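Local coordinates for protein dihydrofolate reductase (Moritella profunda, PDB 3IA4) that catalyses the NADPH-dependent reduction of 7,8-dihydrofolate to tetrahydrofolate, probably a key step in folate metabolism, at residues A[104-109]-A[130-135]. Sequence-based numbering, arbitrary orientation.
Sequences QCLAAA and YEQYNW. With NDP (NADPH dihydro-nicotinamide-adenine-dinucleotide phosphate), chain E.
L106 reaches across to the loop 130-135, and its side chain carries most of the contact. Its CB points at that loop, and CG stands anti to the backbone N (chi1 -179°), which sets it beside the Y133 ring, from where the two methyl branches diverge to different partners. CG lies in the plane of the Y133 ring, at its edge, 3.7 Å from Y133 CE1. Of the two branches, CD2 passes obliquely by the same ring and also comes to 4.0 Å from Y130 CA, whereas CD1 meets Y130 CB and the indole carbon CZ2 of W135, the latter at 4.1 Å. A107 adds a smaller touch, its CB 3.6 Å from Y133 OH. No hydrogen bond crosses between the segments; the contact is van der Waals and mostly apolar, burying 252 Å² over both sides.

The receiving loop is braced internally. W135 NE1 donates to Y130 O at 2.8 Å in a nearly straight bond (172°), with the oxygen in the indole plane, and Y133 N reaches the same oxygen from the opposite face of its carbonyl plane. Two donors thus hold Y130 O, and the one from NE1 ties the indole, keeping its CZ2 near L106 CD1. M5 of strand 2-9 also touches L106, and R160 makes a cation-pi contact with Y133.

At the other end of 104-109, Q104 reads the adenine of NADPH: OE1 accepts from N6A at 2.9 Å while NE2 donates to N7A at 3.0 Å. With the carboxamide cut back to an alanine here, both hydrogen bonds go, and the adenine N6A and N7A would probably be left without these protein partners. The arrangement belongs to the dihydrofolate reductase fold, where the end of a helix bordering the cofactor's adenine site packs on the loop leading into edge strand 135-143 of the central mixed sheet.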
loop_
_atom_site.group_PDB
_atom_site.type_symbol
_atom_site.label_atom_id
_atom_site.label_comp_id
_atom_site.label_asym_id
_atom_site.label_seq_id
_atom_site.Cartn_x
_atom_site.Cartn_y
_atom_site.Cartn_z
ATOM N N GLN A 104 -6.734 -3.795 -9.271
ATOM C CA GLN A 104 -6.604 -5.122 -9.878
ATOM C C GLN A 104 -6.502 -6.275 -8.881
ATOM O O GLN A 104 -6.850 -7.387 -9.253
ATOM C CB GLN A 104 -5.398 -5.170 -10.766
ATOM C CG GLN A 104 -5.490 -4.195 -11.937
ATOM C CD GLN A 104 -4.159 -4.088 -12.647
ATOM O OE1 GLN A 104 -3.800 -4.939 -13.445
ATOM N NE2 GLN A 104 -3.458 -3.016 -12.408
ATOM N N CYS A 105 -6.053 -6.007 -7.637
ATOM C CA CYS A 105 -5.761 -7.056 -6.658
ATOM C C CYS A 105 -6.793 -7.166 -5.553
ATOM O O CYS A 105 -6.772 -8.095 -4.804
ATOM C CB CYS A 105 -4.364 -6.863 -5.995
ATOM S SG CYS A 105 -3.051 -6.964 -7.231
ATOM N N LEU A 106 -7.743 -6.231 -5.458
ATOM C CA LEU A 106 -8.743 -6.292 -4.377
ATOM C C LEU A 106 -9.533 -7.581 -4.281
ATOM O O LEU A 106 -9.696 -8.151 -3.178
ATOM C CB LEU A 106 -9.711 -5.061 -4.454
ATOM C CG LEU A 106 -10.762 -5.068 -3.327
ATOM C CD1 LEU A 106 -10.172 -4.807 -1.917
ATOM C CD2 LEU A 106 -11.839 -4.061 -3.645
ATOM N N ALA A 107 -9.979 -8.099 -5.423
ATOM C CA ALA A 107 -10.833 -9.272 -5.374
ATOM C C ALA A 107 -10.052 -10.477 -4.842
ATOM O O ALA A 107 -10.647 -11.435 -4.300
ATOM C CB ALA A 107 -11.440 -9.549 -6.767
ATOM N N ALA A 108 -8.734 -10.375 -4.906
ATOM C CA ALA A 108 -7.865 -11.473 -4.502
ATOM C C ALA A 108 -7.280 -11.315 -3.100
ATOM O O ALA A 108 -6.537 -12.211 -2.618
ATOM C CB ALA A 108 -6.746 -11.591 -5.509
ATOM N N ALA A 109 -7.557 -10.167 -2.461
ATOM C CA ALA A 109 -6.865 -9.843 -1.226
ATOM C C ALA A 109 -7.462 -10.610 -0.070
ATOM O O ALA A 109 -8.696 -10.722 0.100
ATOM C CB ALA A 109 -6.915 -8.340 -0.942
ATOM N N TYR A 130 -13.643 -1.070 -1.101
ATOM C CA TYR A 130 -13.526 -2.368 -0.464
ATOM C C TYR A 130 -14.791 -2.747 0.303
ATOM O O TYR A 130 -15.061 -3.937 0.556
ATOM C CB TYR A 130 -12.285 -2.375 0.467
ATOM C CG TYR A 130 -12.389 -1.436 1.642
ATOM C CD1 TYR A 130 -12.071 -0.052 1.503
ATOM C CD2 TYR A 130 -12.828 -1.888 2.892
ATOM C CE1 TYR A 130 -12.178 0.830 2.572
ATOM C CE2 TYR A 130 -12.936 -0.992 3.979
ATOM C CZ TYR A 130 -12.602 0.343 3.807
ATOM O OH TYR A 130 -12.733 1.179 4.866
ATOM N N GLU A 131 -15.610 -1.744 0.602
ATOM C CA GLU A 131 -16.795 -2.012 1.413
ATOM C C GLU A 131 -17.849 -2.753 0.586
ATOM O O GLU A 131 -18.837 -3.212 1.131
ATOM C CB GLU A 131 -17.349 -0.699 2.006
ATOM C CG GLU A 131 -16.250 0.200 2.633
ATOM C CD GLU A 131 -15.672 1.378 1.687
ATOM O OE1 GLU A 131 -15.155 1.167 0.506
ATOM O OE2 GLU A 131 -15.680 2.572 2.192
ATOM N N GLN A 132 -17.624 -2.954 -0.702
ATOM C CA GLN A 132 -18.526 -3.873 -1.472
ATOM C C GLN A 132 -18.388 -5.355 -1.073
ATOM O O GLN A 132 -19.261 -6.192 -1.381
ATOM C CB GLN A 132 -18.296 -3.722 -2.978
ATOM C CG GLN A 132 -17.014 -4.314 -3.417
ATOM C CD GLN A 132 -16.769 -4.166 -4.930
ATOM O OE1 GLN A 132 -17.539 -3.532 -5.667
ATOM N NE2 GLN A 132 -15.662 -4.728 -5.380
ATOM N N TYR A 133 -17.298 -5.654 -0.368
ATOM C CA TYR A 133 -17.070 -6.986 0.236
ATOM C C TYR A 133 -17.247 -6.944 1.771
ATOM O O TYR A 133 -17.436 -5.881 2.372
ATOM C CB TYR A 133 -15.646 -7.451 -0.092
ATOM C CG TYR A 133 -15.362 -7.556 -1.560
ATOM C CD1 TYR A 133 -14.208 -7.034 -2.089
ATOM C CD2 TYR A 133 -16.244 -8.201 -2.421
ATOM C CE1 TYR A 133 -13.882 -7.144 -3.432
ATOM C CE2 TYR A 133 -15.931 -8.319 -3.789
ATOM C CZ TYR A 133 -14.740 -7.788 -4.273
ATOM O OH TYR A 133 -14.426 -7.903 -5.629
ATOM N N ASN A 134 -17.259 -8.122 2.367
ATOM C CA ASN A 134 -17.375 -8.278 3.813
ATOM C C ASN A 134 -16.025 -8.581 4.470
ATOM O O ASN A 134 -15.280 -9.365 3.939
ATOM C CB ASN A 134 -18.347 -9.437 4.159
ATOM C CG ASN A 134 -19.766 -9.171 3.659
ATOM O OD1 ASN A 134 -20.286 -8.056 3.778
ATOM N ND2 ASN A 134 -20.402 -10.217 3.125
ATOM N N TRP A 135 -15.791 -8.031 5.669
ATOM C CA TRP A 135 -14.448 -8.048 6.337
ATOM C C TRP A 135 -14.661 -8.229 7.818
ATOM O O TRP A 135 -15.721 -7.868 8.367
ATOM C CB TRP A 135 -13.684 -6.706 6.140
ATOM C CG TRP A 135 -13.530 -6.353 4.692
ATOM C CD1 TRP A 135 -14.431 -5.603 3.909
ATOM C CD2 TRP A 135 -12.478 -6.778 3.813
ATOM N NE1 TRP A 135 -13.940 -5.533 2.606
ATOM C CE2 TRP A 135 -12.758 -6.247 2.529
ATOM C CE3 TRP A 135 -11.320 -7.563 3.980
ATOM C CZ2 TRP A 135 -11.900 -6.462 1.443
ATOM C CZ3 TRP A 135 -10.473 -7.770 2.926
ATOM C CH2 TRP A 135 -10.767 -7.226 1.645
HETATM P PA NDP E . 0.486 2.912 -9.750
HETATM O O1A NDP E . -0.574 1.867 -9.520
HETATM O O2A NDP E . 1.526 3.209 -8.714
HETATM O O5B NDP E . 1.296 2.664 -11.150
HETATM C C5B NDP E . 0.537 2.349 -12.336
HETATM C C4B NDP E . 1.566 1.939 -13.382
HETATM O O4B NDP E . 1.916 0.578 -13.094
HETATM C C3B NDP E . 0.915 1.807 -14.781
HETATM O O3B NDP E . 0.872 3.079 -15.421
HETATM C C2B NDP E . 1.780 0.772 -15.482
HETATM O O2B NDP E . 3.103 1.268 -15.714
HETATM C C1B NDP E . 1.959 -0.194 -14.329
HETATM N N9A NDP E . 0.949 -1.274 -14.292
HETATM C C8A NDP E . -0.261 -1.195 -13.716
HETATM N N7A NDP E . -0.900 -2.381 -13.771
HETATM C C5A NDP E . -0.055 -3.253 -14.390
HETATM C C6A NDP E . -0.055 -4.678 -14.750
HETATM N N6A NDP E . -1.134 -5.497 -14.523
HETATM N N1A NDP E . 1.090 -5.134 -15.364
HETATM C C2A NDP E . 2.180 -4.414 -15.605
HETATM N N3A NDP E . 2.234 -3.120 -15.299
HETATM C C4A NDP E . 1.157 -2.517 -14.696
HETATM O O3 NDP E . -0.187 4.316 -10.192
HETATM P PN NDP E . -1.417 5.232 -9.706
HETATM O O1N NDP E . -2.670 4.444 -9.817
HETATM O O2N NDP E . -1.311 6.532 -10.417
HETATM O O5D NDP E . -1.166 5.391 -8.150
HETATM C C5D NDP E . -0.149 6.282 -7.714
HETATM C C4D NDP E . -0.728 7.255 -6.694
HETATM O O4D NDP E . -1.040 6.540 -5.442
HETATM C C3D NDP E . 0.228 8.388 -6.291
HETATM O O3D NDP E . -0.541 9.584 -6.067
HETATM C C2D NDP E . 0.798 7.934 -4.947
HETATM O O2D NDP E . 1.251 9.018 -4.097
HETATM C C1D NDP E . -0.412 7.258 -4.362
HETATM N N1N NDP E . -0.140 6.246 -3.347
HETATM C C2N NDP E . -0.749 6.373 -2.166
HETATM C C3N NDP E . -0.615 5.387 -1.222
HETATM C C7N NDP E . -1.300 5.575 0.096
HETATM O O7N NDP E . -1.304 4.643 0.873
HETATM N N7N NDP E . -1.997 6.678 0.383
HETATM C C4N NDP E . 0.220 4.128 -1.394
HETATM C C5N NDP E . 0.752 4.108 -2.746
HETATM C C6N NDP E . 0.602 5.151 -3.627
HETATM P P2B NDP E . 3.739 1.261 -17.207
HETATM O O1X NDP E . 5.159 1.509 -16.940
HETATM O O2X NDP E . 3.330 -0.058 -17.767
HETATM O O3X NDP E . 2.992 2.334 -17.951
#